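Local coordinates for protein acetyltransferase, GNAT family (Streptococcus pneumoniae, PDB 2I79) that binds acetyl coenzyme A and, as a GNAT-family acetyltransferase, probably transfers its acetyl group to an acceptor substrate, at residues Thr32-Asp37 with Asp89-Ile94; Lys69-Val74 with Asn101-Leu106. All blocks are in the same frame, centred on the assembly; numbering follows the deposited sequence.

Interaction 1: Thr32-Asp37 with Asp89-Ile94; sequences TSLDGD and DLFIVI. With ACO (acetyl coenzyme *a), chain G.
Phe91 turns the rim of its ring to the loop 32-37, and two residues meet it there close to the ring plane. CB of Thr32 lies 4.1 Å from CE1 of Phe91, and the branch CD1 of Leu34 comes to CZ of the same ring, also at 4.1 Å. CB of Phe91 points toward the loop, and with CG anti to the backbone N (chi1 176°) the ring lies beside its own carbonyl carbon, presenting CE1 and CZ to Thr32 and Leu34. The packed part of the contact continues into the cofactor: CG2 of Thr32 touches the thioester sulfur S1P at 3.6 Å, and CD1 of Phe91 lies near the acetyl group. Leu34 is closed in further by Val25 and Ser26 of helix 15-26, and the carbonyl O of Thr32 is hydrogen-bonded by Arg83 of the second subunit.

Beyond Leu34 the loop leaves the strand. Asp35 forms an Asx turn with the N-H of Asp37, which meets OD1 from above the carboxylate plane, and Gly36 and Asp37 are exposed. On this outer side Asp35 packs on Lys82 of the second subunit.

The acetyl-pantetheine arm pairs with the strand backbone much as a neighbouring strand would. N of Ile92 donates to the acetyl O (2.9 Å, 158°), O of Ile92 accepts from N4P at 3.0 Å, and N of Ile94 reaches O9P (2.8 Å, 166°). Such pairing is a hallmark of the GNAT fold. The Ile92 N-H would be expected to polarise the thioester carbonyl and, by analogy with relatives, to stabilise the oxyanion formed during acetyl transfer, while apolar groups of Thr32 and Phe91 flank the sulfur and acetyl carbons.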
loop_
_atom_site.group_PDB
_atom_site.type_symbol
_atom_site.label_atom_id
_atom_site.label_comp_id
_atom_site.label_asym_id
_atom_site.label_seq_id
_atom_site.Cartn_x
_atom_site.Cartn_y
_atom_site.Cartn_z
ATOM N N THR A 32 -8.056 2.466 -12.762
ATOM C CA THR A 32 -7.276 1.773 -11.744
ATOM C C THR A 32 -5.842 1.585 -12.214
ATOM O O THR A 32 -5.479 2.017 -13.294
ATOM C CB THR A 32 -7.909 0.410 -11.398
ATOM O OG1 THR A 32 -7.612 -0.555 -12.422
ATOM C CG2 THR A 32 -9.435 0.576 -11.218
ATOM N N SER A 33 -5.022 0.957 -11.395
ATOM C CA SER A 33 -3.599 0.804 -11.720
ATOM C C SER A 33 -3.380 -0.228 -12.837
ATOM O O SER A 33 -2.322 -0.241 -13.476
ATOM C CB SER A 33 -2.813 0.453 -10.463
ATOM O OG SER A 33 -3.302 -0.793 -9.973
ATOM N N LEU A 34 -4.399 -1.061 -13.077
ATOM C CA LEU A 34 -4.475 -1.888 -14.296
ATOM C C LEU A 34 -4.367 -1.021 -15.546
ATOM O O LEU A 34 -5.020 0.029 -15.655
ATOM C CB LEU A 34 -5.780 -2.671 -14.339
ATOM C CG LEU A 34 -6.040 -3.781 -13.286
ATOM C CD1 LEU A 34 -7.453 -4.357 -13.503
ATOM C CD2 LEU A 34 -4.982 -4.883 -13.320
ATOM N N ASP A 35 -3.537 -1.462 -16.477
ATOM C CA ASP A 35 -3.384 -0.841 -17.785
ATOM C C ASP A 35 -3.256 -1.888 -18.875
ATOM O O ASP A 35 -3.481 -3.071 -18.633
ATOM C CB ASP A 35 -2.212 0.158 -17.809
ATOM C CG ASP A 35 -0.830 -0.491 -17.725
ATOM O OD1 ASP A 35 -0.623 -1.694 -17.966
ATOM O OD2 ASP A 35 0.097 0.257 -17.416
ATOM N N GLY A 36 -2.932 -1.432 -20.080
ATOM C CA GLY A 36 -2.873 -2.280 -21.256
ATOM C C GLY A 36 -1.946 -3.477 -21.173
ATOM O O GLY A 36 -2.190 -4.488 -21.819
ATOM N N ASP A 37 -0.895 -3.368 -20.368
ATOM C CA ASP A 37 -0.027 -4.495 -20.085
ATOM C C ASP A 37 -0.778 -5.660 -19.385
ATOM O O ASP A 37 -0.304 -6.808 -19.385
ATOM C CB ASP A 37 1.191 -4.048 -19.274
ATOM C CG ASP A 37 2.278 -3.368 -20.141
ATOM O OD1 ASP A 37 1.968 -2.772 -21.207
ATOM O OD2 ASP A 37 3.466 -3.439 -19.749
ATOM N N ASP A 89 -7.573 -3.415 2.423
ATOM C CA ASP A 89 -7.524 -2.565 1.236
ATOM C C ASP A 89 -8.459 -3.166 0.220
ATOM O O ASP A 89 -8.297 -4.347 -0.158
ATOM C CB ASP A 89 -6.096 -2.536 0.694
ATOM C CG ASP A 89 -5.124 -1.890 1.681
ATOM O OD1 ASP A 89 -5.307 -0.691 1.957
ATOM O OD2 ASP A 89 -4.204 -2.580 2.204
ATOM N N LEU A 90 -9.433 -2.370 -0.210
ATOM C CA LEU A 90 -10.496 -2.845 -1.082
ATOM C C LEU A 90 -10.183 -2.522 -2.559
ATOM O O LEU A 90 -9.634 -1.456 -2.881
ATOM C CB LEU A 90 -11.851 -2.249 -0.617
ATOM C CG LEU A 90 -13.232 -2.848 -0.945
ATOM C CD1 LEU A 90 -13.500 -4.229 -0.406
ATOM C CD2 LEU A 90 -14.309 -1.920 -0.367
ATOM N N PHE A 91 -10.525 -3.476 -3.439
ATOM C CA PHE A 91 -10.473 -3.316 -4.899
ATOM C C PHE A 91 -11.716 -3.975 -5.514
ATOM O O PHE A 91 -11.975 -5.149 -5.225
ATOM C CB PHE A 91 -9.215 -3.991 -5.452
ATOM C CG PHE A 91 -9.118 -3.973 -6.946
ATOM C CD1 PHE A 91 -8.788 -2.801 -7.623
ATOM C CD2 PHE A 91 -9.368 -5.115 -7.685
ATOM C CE1 PHE A 91 -8.688 -2.781 -9.020
ATOM C CE2 PHE A 91 -9.274 -5.101 -9.079
ATOM C CZ PHE A 91 -8.932 -3.934 -9.745
ATOM N N ILE A 92 -12.459 -3.239 -6.352
ATOM C CA ILE A 92 -13.601 -3.790 -7.122
ATOM C C ILE A 92 -13.518 -3.400 -8.598
ATOM O O ILE A 92 -13.222 -2.257 -8.944
ATOM C CB ILE A 92 -14.979 -3.297 -6.570
ATOM C CG1 ILE A 92 -15.085 -3.549 -5.058
ATOM C CG2 ILE A 92 -16.200 -3.989 -7.289
ATOM C CD1 ILE A 92 -16.426 -3.096 -4.440
ATOM N N VAL A 93 -13.806 -4.341 -9.488
ATOM C CA VAL A 93 -13.946 -3.994 -10.891
ATOM C C VAL A 93 -15.022 -4.866 -11.506
ATOM O O VAL A 93 -15.123 -6.049 -11.178
ATOM C CB VAL A 93 -12.611 -4.095 -11.662
ATOM C CG1 VAL A 93 -12.001 -5.491 -11.516
ATOM C CG2 VAL A 93 -12.819 -3.737 -13.118
ATOM N N ILE A 94 -15.851 -4.228 -12.349
ATOM C CA ILE A 94 -16.963 -4.867 -13.071
ATOM C C ILE A 94 -16.681 -4.681 -14.567
ATOM O O ILE A 94 -16.133 -3.646 -14.976
ATOM C CB ILE A 94 -18.336 -4.247 -12.694
ATOM C CG1 ILE A 94 -18.602 -4.374 -11.176
ATOM C CG2 ILE A 94 -19.490 -4.911 -13.452
ATOM C CD1 ILE A 94 -18.757 -5.816 -10.662
HETATM N N1A ACO G . -21.372 9.822 -11.657
HETATM C C2A ACO G . -22.057 9.475 -10.546
HETATM N N3A ACO G . -22.685 8.290 -10.419
HETATM C C4A ACO G . -22.653 7.377 -11.409
HETATM C C5A ACO G . -21.919 7.669 -12.639
HETATM C C6A ACO G . -21.253 8.978 -12.709
HETATM N N6A ACO G . -20.558 9.319 -13.815
HETATM N N7A ACO G . -22.058 6.609 -13.438
HETATM C C8A ACO G . -22.823 5.704 -12.755
HETATM N N9A ACO G . -23.177 6.173 -11.547
HETATM C C1B ACO G . -23.975 5.568 -10.443
HETATM C C2B ACO G . -25.210 4.747 -10.778
HETATM O O2B ACO G . -26.375 5.564 -10.918
HETATM C C3B ACO G . -25.310 3.885 -9.545
HETATM O O3B ACO G . -25.778 4.575 -8.401
HETATM P P3B ACO G . -27.235 4.378 -7.770
HETATM O O7A ACO G . -27.982 5.120 -8.867
HETATM O O8A ACO G . -27.226 5.041 -6.413
HETATM O O9A ACO G . -27.471 2.892 -7.663
HETATM C C4B ACO G . -23.853 3.601 -9.210
HETATM O O4B ACO G . -23.115 4.720 -9.684
HETATM C C5B ACO G . -23.401 2.295 -9.851
HETATM O O5B ACO G . -23.773 1.263 -8.929
HETATM P P1A ACO G . -23.710 -0.266 -9.421
HETATM O O1A ACO G . -24.408 -0.414 -10.747
HETATM O O2A ACO G . -24.106 -1.093 -8.215
HETATM O O3A ACO G . -22.132 -0.372 -9.769
HETATM P P2A ACO G . -21.419 -0.964 -11.119
HETATM O O4A ACO G . -21.498 -0.061 -12.354
HETATM O O5A ACO G . -21.882 -2.399 -11.194
HETATM O O6A ACO G . -19.895 -0.889 -10.537
HETATM C CBP ACO G . -17.764 0.299 -10.722
HETATM C CCP ACO G . -19.237 0.361 -10.365
HETATM C CDP ACO G . -17.139 1.659 -10.381
HETATM C CEP ACO G . -17.126 -0.846 -9.919
HETATM C CAP ACO G . -17.615 0.028 -12.223
HETATM O OAP ACO G . -18.105 1.137 -13.014
HETATM C C9P ACO G . -16.173 -0.284 -12.589
HETATM O O9P ACO G . -15.747 -1.416 -12.461
HETATM N N8P ACO G . -15.430 0.707 -13.067
HETATM C C7P ACO G . -14.038 0.575 -13.513
HETATM C C6P ACO G . -13.069 0.137 -12.415
HETATM C C5P ACO G . -13.149 1.049 -11.223
HETATM O O5P ACO G . -13.044 2.247 -11.384
HETATM N N4P ACO G . -13.342 0.481 -10.039
HETATM C C3P ACO G . -13.428 1.227 -8.794
HETATM C C2P ACO G . -12.090 1.779 -8.322
HETATM S S1P ACO G . -11.003 0.435 -7.937
HETATM C C ACO G . -11.002 0.083 -6.351
HETATM O O ACO G . -12.069 -0.350 -5.981
HETATM C CH3 ACO G . -9.749 0.317 -5.526
#

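Interaction 2: Lys69-Val74 with Asn101-Leu106; sequences KIAGIV and NGLGSL. With ACO (acetyl coenzyme *a), chain G.
Leu103 reaches from the first turn of helix 103-117 toward the bulge in strand 69-77, where its methyl CD2 meets CB of Ala71 at 3.8 Å. CB of Leu103 points toward the strand, and CG anti to the backbone N (chi1 -176°) with chi2 55° brings CD2, not CD1, to Ala71. The same CD2 passes N of Gly72 at 4.5 Å, and the CA atoms of Gly72 and Gly104 come within 7.5 Å, so helix and strand approach closely at this point. Ala71 and Gly72 both pair with Ala64 of strand 60-66, the extra residue making a classic beta bulge where Leu103 packs.

While Leu103 packs on the strand, the N-H groups of this helix start hold the pyrophosphate: Gly102 N binds O1A, Gly104 N binds O5A at 2.8 Å, and Ser105 gives O2A both N (2.9 Å) and OG (3.0 Å). Gly104, without a side chain, leaves room for O6A. This is the pyrophosphate-binding loop of GNAT enzymes, and the helix dipole probably adds to the hold.

Lys141 hydrogen-bonds OG of Ser105 from the end of helix 133-141. Strand 69-77 lies between strands 60-66 and 87-94, with Ile70 and Ile73 packed against helix 15-26.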
loop_
_atom_site.group_PDB
_atom_site.type_symbol
_atom_site.label_atom_id
_atom_site.label_comp_id
_atom_site.label_asym_id
_atom_site.label_seq_id
_atom_site.Cartn_x
_atom_site.Cartn_y
_atom_site.Cartn_z
ATOM N N LYS A 69 -20.077 -16.764 -16.615
ATOM C CA LYS A 69 -18.788 -16.084 -16.808
ATOM C C LYS A 69 -18.568 -15.014 -15.748
ATOM O O LYS A 69 -19.508 -14.282 -15.408
ATOM C CB LYS A 69 -18.720 -15.411 -18.188
ATOM C CG LYS A 69 -18.828 -16.351 -19.381
ATOM C CD LYS A 69 -17.755 -17.522 -19.380
ATOM C CE LYS A 69 -16.335 -17.065 -19.786
ATOM N NZ LYS A 69 -15.359 -18.191 -19.651
ATOM N N ILE A 70 -17.331 -14.905 -15.254
ATOM C CA ILE A 70 -16.954 -13.851 -14.308
ATOM C C ILE A 70 -17.285 -12.482 -14.899
ATOM O O ILE A 70 -16.799 -12.129 -15.992
ATOM C CB ILE A 70 -15.425 -13.867 -13.951
ATOM C CG1 ILE A 70 -15.017 -15.210 -13.367
ATOM C CG2 ILE A 70 -15.083 -12.720 -12.958
ATOM C CD1 ILE A 70 -13.500 -15.298 -12.975
ATOM N N ALA A 71 -18.122 -11.734 -14.164
ATOM C CA ALA A 71 -18.546 -10.402 -14.535
ATOM C C ALA A 71 -17.965 -9.294 -13.624
ATOM O O ALA A 71 -17.951 -8.121 -14.014
ATOM C CB ALA A 71 -20.077 -10.333 -14.536
ATOM N N GLY A 72 -17.499 -9.681 -12.429
ATOM C CA GLY A 72 -16.978 -8.745 -11.455
ATOM C C GLY A 72 -16.177 -9.409 -10.344
ATOM O O GLY A 72 -16.306 -10.605 -10.108
ATOM N N ILE A 73 -15.307 -8.646 -9.700
ATOM C CA ILE A 73 -14.562 -9.126 -8.538
ATOM C C ILE A 73 -14.463 -8.056 -7.473
ATOM O O ILE A 73 -14.426 -6.868 -7.779
ATOM C CB ILE A 73 -13.136 -9.617 -8.901
ATOM C CG1 ILE A 73 -12.228 -8.472 -9.352
ATOM C CG2 ILE A 73 -13.212 -10.714 -9.961
ATOM C CD1 ILE A 73 -11.224 -8.035 -8.247
ATOM N N VAL A 74 -14.486 -8.486 -6.221
ATOM C CA VAL A 74 -14.122 -7.622 -5.106
ATOM C C VAL A 74 -12.986 -8.329 -4.355
ATOM O O VAL A 74 -13.019 -9.537 -4.104
ATOM C CB VAL A 74 -15.336 -7.199 -4.196
ATOM C CG1 VAL A 74 -16.130 -8.379 -3.702
ATOM C CG2 VAL A 74 -14.848 -6.333 -2.992
ATOM N N ASN A 101 -26.099 -1.807 -13.268
ATOM C CA ASN A 101 -27.168 -2.755 -13.073
ATOM C C ASN A 101 -27.245 -3.217 -11.617
ATOM O O ASN A 101 -28.042 -4.114 -11.298
ATOM C CB ASN A 101 -26.965 -3.953 -14.005
ATOM C CG ASN A 101 -27.301 -3.629 -15.431
ATOM O OD1 ASN A 101 -28.458 -3.362 -15.753
ATOM N ND2 ASN A 101 -26.305 -3.609 -16.293
ATOM N N GLY A 102 -26.425 -2.629 -10.741
ATOM C CA GLY A 102 -26.408 -3.018 -9.328
ATOM C C GLY A 102 -25.341 -4.047 -8.942
ATOM O O GLY A 102 -25.227 -4.410 -7.792
ATOM N N LEU A 103 -24.533 -4.516 -9.880
ATOM C CA LEU A 103 -23.601 -5.612 -9.556
ATOM C C LEU A 103 -22.480 -5.165 -8.606
ATOM O O LEU A 103 -22.175 -5.849 -7.614
ATOM C CB LEU A 103 -23.026 -6.251 -10.829
ATOM C CG LEU A 103 -22.133 -7.470 -10.562
ATOM C CD1 LEU A 103 -22.834 -8.571 -9.719
ATOM C CD2 LEU A 103 -21.621 -8.002 -11.899
ATOM N N GLY A 104 -21.890 -4.007 -8.904
ATOM C CA GLY A 104 -20.912 -3.367 -8.025
ATOM C C GLY A 104 -21.383 -3.253 -6.580
ATOM O O GLY A 104 -20.630 -3.551 -5.670
ATOM N N SER A 105 -22.626 -2.816 -6.367
ATOM C CA SER A 105 -23.209 -2.705 -5.024
ATOM C C SER A 105 -23.367 -4.026 -4.312
ATOM O O SER A 105 -23.090 -4.123 -3.139
ATOM C CB SER A 105 -24.600 -2.059 -5.068
ATOM O OG SER A 105 -24.478 -0.692 -5.305
ATOM N N LEU A 106 -23.889 -5.018 -5.010
ATOM C CA LEU A 106 -24.056 -6.351 -4.441
ATOM C C LEU A 106 -22.722 -6.933 -3.920
ATOM O O LEU A 106 -22.646 -7.488 -2.814
ATOM C CB LEU A 106 -24.619 -7.258 -5.519
ATOM C CG LEU A 106 -25.693 -8.292 -5.196
ATOM C CD1 LEU A 106 -26.721 -7.799 -4.152
ATOM C CD2 LEU A 106 -26.365 -8.661 -6.560
HETATM N N1A ACO G . -21.372 9.822 -11.657
HETATM C C2A ACO G . -22.057 9.475 -10.546
HETATM N N3A ACO G . -22.685 8.290 -10.419
HETATM C C4A ACO G . -22.653 7.377 -11.409
HETATM C C5A ACO G . -21.919 7.669 -12.639
HETATM C C6A ACO G . -21.253 8.978 -12.709
HETATM N N6A ACO G . -20.558 9.319 -13.815
HETATM N N7A ACO G . -22.058 6.609 -13.438
HETATM C C8A ACO G . -22.823 5.704 -12.755
HETATM N N9A ACO G . -23.177 6.173 -11.547
HETATM C C1B ACO G . -23.975 5.568 -10.443
HETATM C C2B ACO G . -25.210 4.747 -10.778
HETATM O O2B ACO G . -26.375 5.564 -10.918
HETATM C C3B ACO G . -25.310 3.885 -9.545
HETATM O O3B ACO G . -25.778 4.575 -8.401
HETATM P P3B ACO G . -27.235 4.378 -7.770
HETATM O O7A ACO G . -27.982 5.120 -8.867
HETATM O O8A ACO G . -27.226 5.041 -6.413
HETATM O O9A ACO G . -27.471 2.892 -7.663
HETATM C C4B ACO G . -23.853 3.601 -9.210
HETATM O O4B ACO G . -23.115 4.720 -9.684
HETATM C C5B ACO G . -23.401 2.295 -9.851
HETATM O O5B ACO G . -23.773 1.263 -8.929
HETATM P P1A ACO G . -23.710 -0.266 -9.421
HETATM O O1A ACO G . -24.408 -0.414 -10.747
HETATM O O2A ACO G . -24.106 -1.093 -8.215
HETATM O O3A ACO G . -22.132 -0.372 -9.769
HETATM P P2A ACO G . -21.419 -0.964 -11.119
HETATM O O4A ACO G . -21.498 -0.061 -12.354
HETATM O O5A ACO G . -21.882 -2.399 -11.194
HETATM O O6A ACO G . -19.895 -0.889 -10.537
HETATM C CBP ACO G . -17.764 0.299 -10.722
HETATM C CCP ACO G . -19.237 0.361 -10.365
HETATM C CDP ACO G . -17.139 1.659 -10.381
HETATM C CEP ACO G . -17.126 -0.846 -9.919
HETATM C CAP ACO G . -17.615 0.028 -12.223
HETATM O OAP ACO G . -18.105 1.137 -13.014
HETATM C C9P ACO G . -16.173 -0.284 -12.589
HETATM O O9P ACO G . -15.747 -1.416 -12.461
HETATM N N8P ACO G . -15.430 0.707 -13.067
HETATM C C7P ACO G . -14.038 0.575 -13.513
HETATM C C6P ACO G . -13.069 0.137 -12.415
HETATM C C5P ACO G . -13.149 1.049 -11.223
HETATM O O5P ACO G . -13.044 2.247 -11.384
HETATM N N4P ACO G . -13.342 0.481 -10.039
HETATM C C3P ACO G . -13.428 1.227 -8.794
HETATM C C2P ACO G . -12.090 1.779 -8.322
HETATM S S1P ACO G . -11.003 0.435 -7.937
HETATM C C ACO G . -11.002 0.083 -6.351
HETATM O O ACO G . -12.069 -0.350 -5.981
HETATM C CH3 ACO G . -9.749 0.317 -5.526
#

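Interactions 1 and 2 lie about 14 Å apart, centre to centre, and share the cofactor: the first holds its thioester end and pantetheine, the second its pyrophosphate. Their segments alternate along the chain, in the order 32-37, 69-74, 89-94, 101-106. Strands 69-77 and 87-94 are antiparallel neighbours in the mixed sheet, and strand 87-94 is followed by helix 103-117. The two contacts touch directly where CD2 of Phe91 packs on CD1 of Ile73 at 3.5 Å and where CG1 of Ile92 meets CG2 of Val74. Strand 87-94, the turn after it and the start of helix 103-117 line the cofactor from its acetyl group to its pyrophosphate, while strand 69-77 packs against both strand and helix.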